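Local atomic coordinates of CYCLIN domain-containing protein (Chaetomium thermophilum, PDB entry 6Z3U), a protein that probably serves as the cyclin H-type regulatory subunit that activates the cyclin-dependent kinase of the CAK complex. Residues A[87-90]-A[91-95]; A[124-127]-A[128-131]; A[348-351]-A[352-356]. One frame throughout, in Å; residues are numbered along the deposited sequence.

Interaction 1. Residues A[87-90]-A[91-95]; sequences LLLV and TFYTA
Thr91 turns its hydroxyl back along the helix to Leu87, Thr91 OG1 donating a 3.0 Å hydrogen bond to Leu87 O. The same oxygen takes the helical bond from Thr91 N, and the two donors approach from opposite faces of the carbonyl plane, OG1 tilted 26° and N tilted 28°. The torsion that makes this possible places OG1 beside its own backbone N (chi1 -52°), with the methyl CG2 on the side opposite that N. A valine here would probably leave Leu87 O held by the main-chain N-H alone, without the hydroxyl that grips it from the other face. One turn on, Thr94 has the same side-chain conformation and its OG1 faces Val90 O, but that bond is modelled too short to be trusted. Thr94 N bonds Val90 O at 2.8 Å. Tyr93 rises from the helix with its ring oblique to Leu89 O, while Tyr93 CD2 lies 4.3 Å from Leu89 CB. Next to it, Phe92 turns a ring edge toward the tyrosine, so that Phe92 CD2 stands 3.8 Å above the centre of one Tyr93 face. The hydroxyl of Tyr93 is bonded to Arg354 of helix 343-358. That helix also receives Leu88 and Leu89, whereas Val90 and Thr94 pack on Phe118 of helix 108-124. Threonine hydroxyls folded back onto carbonyls four residues earlier are a familiar feature of alpha helices, and this part of helix 83-103 is buried within the all-helical cyclin fold.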
loop_
_atom_site.group_PDB
_atom_site.type_symbol
_atom_site.label_atom_id
_atom_site.label_comp_id
_atom_site.label_asym_id
_atom_site.label_seq_id
_atom_site.Cartn_x
_atom_site.Cartn_y
_atom_site.Cartn_z
ATOM N N LEU A 87 25.120 13.800 5.591
ATOM C CA LEU A 87 24.839 12.434 5.159
ATOM C C LEU A 87 25.400 11.408 6.134
ATOM O O LEU A 87 24.867 10.297 6.238
ATOM C CB LEU A 87 25.421 12.206 3.764
ATOM C CG LEU A 87 25.166 10.859 3.089
ATOM C CD1 LEU A 87 23.687 10.533 3.066
ATOM C CD2 LEU A 87 25.736 10.877 1.678
ATOM N N LEU A 88 26.479 11.752 6.840
ATOM C CA LEU A 88 27.073 10.815 7.789
ATOM C C LEU A 88 26.143 10.565 8.970
ATOM O O LEU A 88 26.009 9.426 9.431
ATOM C CB LEU A 88 28.427 11.343 8.265
ATOM C CG LEU A 88 29.479 10.307 8.675
ATOM C CD1 LEU A 88 30.823 10.980 8.917
ATOM C CD2 LEU A 88 29.048 9.542 9.911
ATOM N N LEU A 89 25.492 11.613 9.475
ATOM C CA LEU A 89 24.572 11.427 10.592
ATOM C C LEU A 89 23.337 10.647 10.161
ATOM O O LEU A 89 22.796 9.854 10.939
ATOM C CB LEU A 89 24.172 12.779 11.180
ATOM C CG LEU A 89 25.241 13.537 11.971
ATOM C CD1 LEU A 89 24.654 14.806 12.574
ATOM C CD2 LEU A 89 25.846 12.663 13.059
ATOM N N VAL A 90 22.875 10.858 8.928
ATOM C CA VAL A 90 21.743 10.084 8.428
ATOM C C VAL A 90 22.084 8.600 8.417
ATOM O O VAL A 90 21.270 7.756 8.807
ATOM C CB VAL A 90 21.328 10.577 7.030
ATOM C CG1 VAL A 90 20.296 9.638 6.418
ATOM C CG2 VAL A 90 20.785 11.987 7.111
ATOM N N THR A 91 23.298 8.261 7.979
ATOM C CA THR A 91 23.710 6.862 7.961
ATOM C C THR A 91 23.819 6.308 9.375
ATOM O O THR A 91 23.417 5.168 9.634
ATOM C CB THR A 91 25.042 6.723 7.224
ATOM O OG1 THR A 91 24.947 7.362 5.945
ATOM C CG2 THR A 91 25.400 5.260 7.023
ATOM N N PHE A 92 24.357 7.101 10.302
ATOM C CA PHE A 92 24.487 6.645 11.682
ATOM C C PHE A 92 23.119 6.384 12.300
ATOM O O PHE A 92 22.904 5.356 12.952
ATOM C CB PHE A 92 25.268 7.679 12.499
ATOM C CG PHE A 92 25.225 7.443 13.982
ATOM C CD1 PHE A 92 26.021 6.473 14.569
ATOM C CD2 PHE A 92 24.398 8.202 14.794
ATOM C CE1 PHE A 92 25.985 6.256 15.934
ATOM C CE2 PHE A 92 24.358 7.989 16.159
ATOM C CZ PHE A 92 25.153 7.016 16.731
ATOM N N TYR A 93 22.175 7.305 12.100
ATOM C CA TYR A 93 20.854 7.163 12.697
ATOM C C TYR A 93 19.977 6.170 11.948
ATOM O O TYR A 93 19.023 5.646 12.535
ATOM C CB TYR A 93 20.165 8.529 12.768
ATOM C CG TYR A 93 20.708 9.402 13.879
ATOM C CD1 TYR A 93 20.501 9.069 15.212
ATOM C CD2 TYR A 93 21.435 10.553 13.598
ATOM C CE1 TYR A 93 21.001 9.857 16.233
ATOM C CE2 TYR A 93 21.938 11.350 14.615
ATOM C CZ TYR A 93 21.716 10.995 15.931
ATOM O OH TYR A 93 22.207 11.776 16.953
ATOM N N THR A 94 20.267 5.898 10.675
ATOM C CA THR A 94 19.577 4.810 9.987
ATOM C C THR A 94 19.961 3.462 10.586
ATOM O O THR A 94 19.126 2.555 10.678
ATOM C CB THR A 94 19.893 4.840 8.490
ATOM O OG1 THR A 94 19.580 6.132 7.956
ATOM C CG2 THR A 94 19.082 3.785 7.749
ATOM N N ALA A 95 21.226 3.308 10.986
ATOM C CA ALA A 95 21.642 2.080 11.654
ATOM C C ALA A 95 21.031 1.983 13.045
ATOM O O ALA A 95 20.630 0.898 13.478
ATOM C CB ALA A 95 23.167 2.015 11.729
#

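Interaction 2. Residues A[124-127]-A[128-131]; sequences TNSI and MTYP
Ser126 and Met128 meet through the serine hydroxyl: Ser126 OG accepts a hydrogen bond from Met128 N at 2.9 Å, with an N-H...O angle of 149°. The methionine then folds over the same hydroxyl, its CB 3.5 Å from Ser126 OG. A bend at chi3 (-87°) swings the terminal methyl back, leaving Met128 CE 3.9 Å from Ser126 OG. A weak bond to Glu86 of helix 83-103 gives Ser126 OG a further partner. Ser126 O meanwhile accepts from Thr129 N at 3.1 Å, the donor standing well above the carbonyl plane. The result is a type I beta turn over residues 126-129, with an ST turn at its start, in the connection between helices 108-124 and 132-146 of the cyclin box. Ile127, at the second position of the turn, packs its side chain against helices 83-103 and 343-358. Beyond the turn, Tyr130 doubles back to bring its ring edge to Asn125, Tyr130 CD2 lying 4.2 Å from Asn125 CB. Tyr130 OH is bonded to Arg365, and both Asn125 and Tyr130 pack on Asp79 of the protein kinase chain.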
loop_
_atom_site.group_PDB
_atom_site.type_symbol
_atom_site.label_atom_id
_atom_site.label_comp_id
_atom_site.label_asym_id
_atom_site.label_seq_id
_atom_site.Cartn_x
_atom_site.Cartn_y
_atom_site.Cartn_z
ATOM N N THR A 124 14.879 15.522 1.116
ATOM C CA THR A 124 14.111 16.732 0.901
ATOM C C THR A 124 14.277 17.733 2.032
ATOM O O THR A 124 13.997 18.922 1.837
ATOM C CB THR A 124 12.617 16.422 0.745
ATOM O OG1 THR A 124 12.143 15.720 1.900
ATOM C CG2 THR A 124 12.361 15.575 -0.493
ATOM N N ASN A 125 14.723 17.279 3.201
ATOM C CA ASN A 125 14.919 18.127 4.365
ATOM C C ASN A 125 16.331 17.923 4.889
ATOM O O ASN A 125 16.924 16.853 4.721
ATOM C CB ASN A 125 13.903 17.813 5.469
ATOM C CG ASN A 125 12.477 18.055 5.032
ATOM O OD1 ASN A 125 12.160 19.094 4.453
ATOM N ND2 ASN A 125 11.609 17.090 5.295
ATOM N N SER A 126 16.871 18.965 5.505
ATOM C CA SER A 126 18.216 18.922 6.053
ATOM C C SER A 126 18.186 18.516 7.518
ATOM O O SER A 126 17.209 18.759 8.229
ATOM C CB SER A 126 18.905 20.279 5.906
ATOM O OG SER A 126 19.817 20.482 6.971
ATOM N N ILE A 127 19.276 17.888 7.967
ATOM C CA ILE A 127 19.405 17.497 9.366
ATOM C C ILE A 127 19.451 18.710 10.284
ATOM O O ILE A 127 19.124 18.601 11.472
ATOM C CB ILE A 127 20.663 16.622 9.543
ATOM C CG1 ILE A 127 20.432 15.232 8.952
ATOM C CG2 ILE A 127 21.043 16.510 11.012
ATOM C CD1 ILE A 127 19.607 14.318 9.835
ATOM N N MET A 128 19.871 19.866 9.771
ATOM C CA MET A 128 19.913 21.087 10.564
ATOM C C MET A 128 18.542 21.722 10.753
ATOM O O MET A 128 18.436 22.706 11.493
ATOM C CB MET A 128 20.853 22.101 9.906
ATOM C CG MET A 128 22.286 21.633 9.808
ATOM S SD MET A 128 23.365 22.855 9.045
ATOM C CE MET A 128 23.177 22.469 7.309
ATOM N N THR A 129 17.501 21.196 10.104
ATOM C CA THR A 129 16.151 21.739 10.204
ATOM C C THR A 129 15.281 20.977 11.198
ATOM O O THR A 129 14.609 21.595 12.029
ATOM C CB THR A 129 15.482 21.738 8.824
ATOM O OG1 THR A 129 16.408 22.218 7.843
ATOM C CG2 THR A 129 14.252 22.630 8.826
ATOM N N TYR A 130 15.270 19.646 11.126
ATOM C CA TYR A 130 14.456 18.819 12.006
ATOM C C TYR A 130 15.323 17.780 12.705
ATOM O O TYR A 130 16.274 17.258 12.108
ATOM C CB TYR A 130 13.334 18.126 11.219
ATOM C CG TYR A 130 12.413 19.088 10.499
ATOM C CD1 TYR A 130 11.546 19.913 11.207
ATOM C CD2 TYR A 130 12.408 19.172 9.111
ATOM C CE1 TYR A 130 10.699 20.792 10.553
ATOM C CE2 TYR A 130 11.565 20.050 8.448
ATOM C CZ TYR A 130 10.713 20.859 9.174
ATOM O OH TYR A 130 9.874 21.734 8.517
ATOM N N PRO A 131 15.012 17.445 13.956
ATOM C CA PRO A 131 15.933 16.625 14.765
ATOM C C PRO A 131 15.923 15.170 14.338
ATOM O O PRO A 131 14.892 14.491 14.443
ATOM C CB PRO A 131 15.383 16.784 16.192
ATOM C CG PRO A 131 13.942 17.106 16.017
ATOM C CD PRO A 131 13.787 17.805 14.693
#

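Interaction 3. Residues A[348-351]-A[352-356]; sequences AQIQ and PIRKK
The guanidinium of Arg354 meets the amide of Gln351 at its edge: Gln351 OE1 lies near the guanidinium plane, 3.3 Å from Arg354 NH2. The two flat groups stand almost perpendicular, 82° apart, and the hydrogen bond is a weak, bent one of 139°. Gln351 gets there by extending CG opposite its backbone N and then bending at chi2 (57°), which carries the amide over to the arginine. Both side chains also touch crystal neighbours, so their pose may owe something to the lattice. Elsewhere on the arginine, NE is engaged by Tyr93 OH, and the aliphatic part of the chain runs across Ile350, Arg354 CD resting 3.7 Å from Ile350 CG2. The polar end is thus bonded by Tyr93 and, only weakly, by Gln351, while its stem packs on an apolar neighbour. Pro352 crosses the Gln351 side chain at about a right angle. Having no amide hydrogen, it gives nothing to the preceding turn, and Pro352 CG sits 3.3 Å from Ala348 O. Around it the helix is irregular, with a wider pi-type turn at 348-350 and a kink where neither Pro352 N nor Ile353 N is tied regularly to the turn before. Regular bonding resumes with Arg354 N to Ile350 O at 3.1 Å, that oxygen also taking Ile353 N weakly, and goes on with Lys355 N to Gln351 O at 3.1 Å. This proline-kinked part of helix 343-358 lies against helix 83-103: Ile350 packs on Leu88 and Phe92, Ile353 on Glu85, and Lys356 forms a salt bridge with Glu85, while Pro352 and Lys355 lie on the exposed side.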
loop_
_atom_site.group_PDB
_atom_site.type_symbol
_atom_site.label_atom_id
_atom_site.label_comp_id
_atom_site.label_asym_id
_atom_site.label_seq_id
_atom_site.Cartn_x
_atom_site.Cartn_y
_atom_site.Cartn_z
ATOM N N ALA A 348 34.589 9.366 18.280
ATOM C CA ALA A 348 35.584 9.957 17.394
ATOM C C ALA A 348 34.973 10.578 16.144
ATOM O O ALA A 348 35.400 11.658 15.723
ATOM C CB ALA A 348 36.612 8.898 16.988
ATOM N N GLN A 349 33.982 9.926 15.537
ATOM C CA GLN A 349 33.445 10.370 14.257
ATOM C C GLN A 349 32.077 11.024 14.351
ATOM O O GLN A 349 31.794 11.939 13.575
ATOM C CB GLN A 349 33.344 9.189 13.282
ATOM C CG GLN A 349 34.677 8.567 12.905
ATOM C CD GLN A 349 34.540 7.524 11.810
ATOM O OE1 GLN A 349 34.992 6.389 11.960
ATOM N NE2 GLN A 349 33.918 7.908 10.699
ATOM N N ILE A 350 31.227 10.584 15.274
ATOM C CA ILE A 350 29.852 11.072 15.339
ATOM C C ILE A 350 29.713 12.226 16.322
ATOM O O ILE A 350 29.119 13.257 16.001
ATOM C CB ILE A 350 28.899 9.910 15.702
ATOM C CG1 ILE A 350 28.807 8.904 14.548
ATOM C CG2 ILE A 350 27.515 10.442 16.073
ATOM C CD1 ILE A 350 28.248 9.477 13.258
ATOM N N GLN A 351 30.241 12.070 17.536
ATOM C CA GLN A 351 30.036 13.092 18.560
ATOM C C GLN A 351 30.491 14.472 18.107
ATOM O O GLN A 351 29.742 15.443 18.317
ATOM C CB GLN A 351 30.737 12.668 19.856
ATOM C CG GLN A 351 30.489 13.618 21.013
ATOM C CD GLN A 351 29.009 13.794 21.304
ATOM O OE1 GLN A 351 28.271 12.818 21.450
ATOM N NE2 GLN A 351 28.565 15.045 21.372
ATOM N N PRO A 352 31.676 14.648 17.516
ATOM C CA PRO A 352 32.036 15.979 17.002
ATOM C C PRO A 352 30.961 16.593 16.121
ATOM O O PRO A 352 30.712 17.802 16.197
ATOM C CB PRO A 352 33.324 15.717 16.209
ATOM C CG PRO A 352 33.840 14.385 16.667
ATOM C CD PRO A 352 32.836 13.743 17.578
ATOM N N ILE A 353 30.309 15.784 15.285
ATOM C CA ILE A 353 29.313 16.320 14.364
ATOM C C ILE A 353 28.074 16.766 15.126
ATOM O O ILE A 353 27.512 17.833 14.856
ATOM C CB ILE A 353 28.964 15.279 13.284
ATOM C CG1 ILE A 353 30.230 14.635 12.710
ATOM C CG2 ILE A 353 28.157 15.926 12.168
ATOM C CD1 ILE A 353 31.267 15.624 12.215
ATOM N N ARG A 354 27.628 15.962 16.096
ATOM C CA ARG A 354 26.466 16.345 16.890
ATOM C C ARG A 354 26.697 17.659 17.627
ATOM O O ARG A 354 25.754 18.440 17.798
ATOM C CB ARG A 354 26.114 15.224 17.873
ATOM C CG ARG A 354 25.913 13.874 17.191
ATOM C CD ARG A 354 25.460 12.768 18.143
ATOM N NE ARG A 354 24.179 13.056 18.788
ATOM C CZ ARG A 354 24.018 13.320 20.085
ATOM N NH1 ARG A 354 22.803 13.569 20.556
ATOM N NH2 ARG A 354 25.053 13.321 20.916
ATOM N N LYS A 355 27.932 17.930 18.065
ATOM C CA LYS A 355 28.198 19.209 18.717
ATOM C C LYS A 355 28.170 20.361 17.718
ATOM O O LYS A 355 27.686 21.452 18.037
ATOM C CB LYS A 355 29.544 19.192 19.444
ATOM C CG LYS A 355 29.595 20.222 20.571
ATOM C CD LYS A 355 30.983 20.405 21.166
ATOM C CE LYS A 355 31.319 19.343 22.194
ATOM N NZ LYS A 355 32.695 19.541 22.728
ATOM N N LYS A 356 28.687 20.141 16.508
ATOM C CA LYS A 356 28.599 21.179 15.486
ATOM C C LYS A 356 27.145 21.451 15.127
ATOM O O LYS A 356 26.765 22.597 14.861
ATOM C CB LYS A 356 29.409 20.771 14.252
ATOM C CG LYS A 356 29.561 21.877 13.216
ATOM C CD LYS A 356 30.244 21.384 11.942
ATOM C CE LYS A 356 31.735 21.154 12.148
ATOM N NZ LYS A 356 32.446 20.942 10.853
#

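From the N terminus, interaction 1 comes first, within helix 83-103; interaction 2 follows in the connection between helices 108-124 and 132-146, and interaction 3 lies far along the chain in helix 343-358. Each is local and closes no more than a turn, so they run in series, with neither nesting nor crossing. In space, interaction 1 is the middle piece. Its Val90 CG2 meets Ile127 CG1 of interaction 2 at 3.7 Å, and Leu89 CD1 meets Ile353 CG2 of interaction 3, also at 3.7 Å. Interactions 2 and 3 do not touch, nearest atoms about 7 Å apart. Helix 83-103 thus lies against both the 124-131 connection and helix 343-358, which also meet where Ile127 and Met128 reach Leu357.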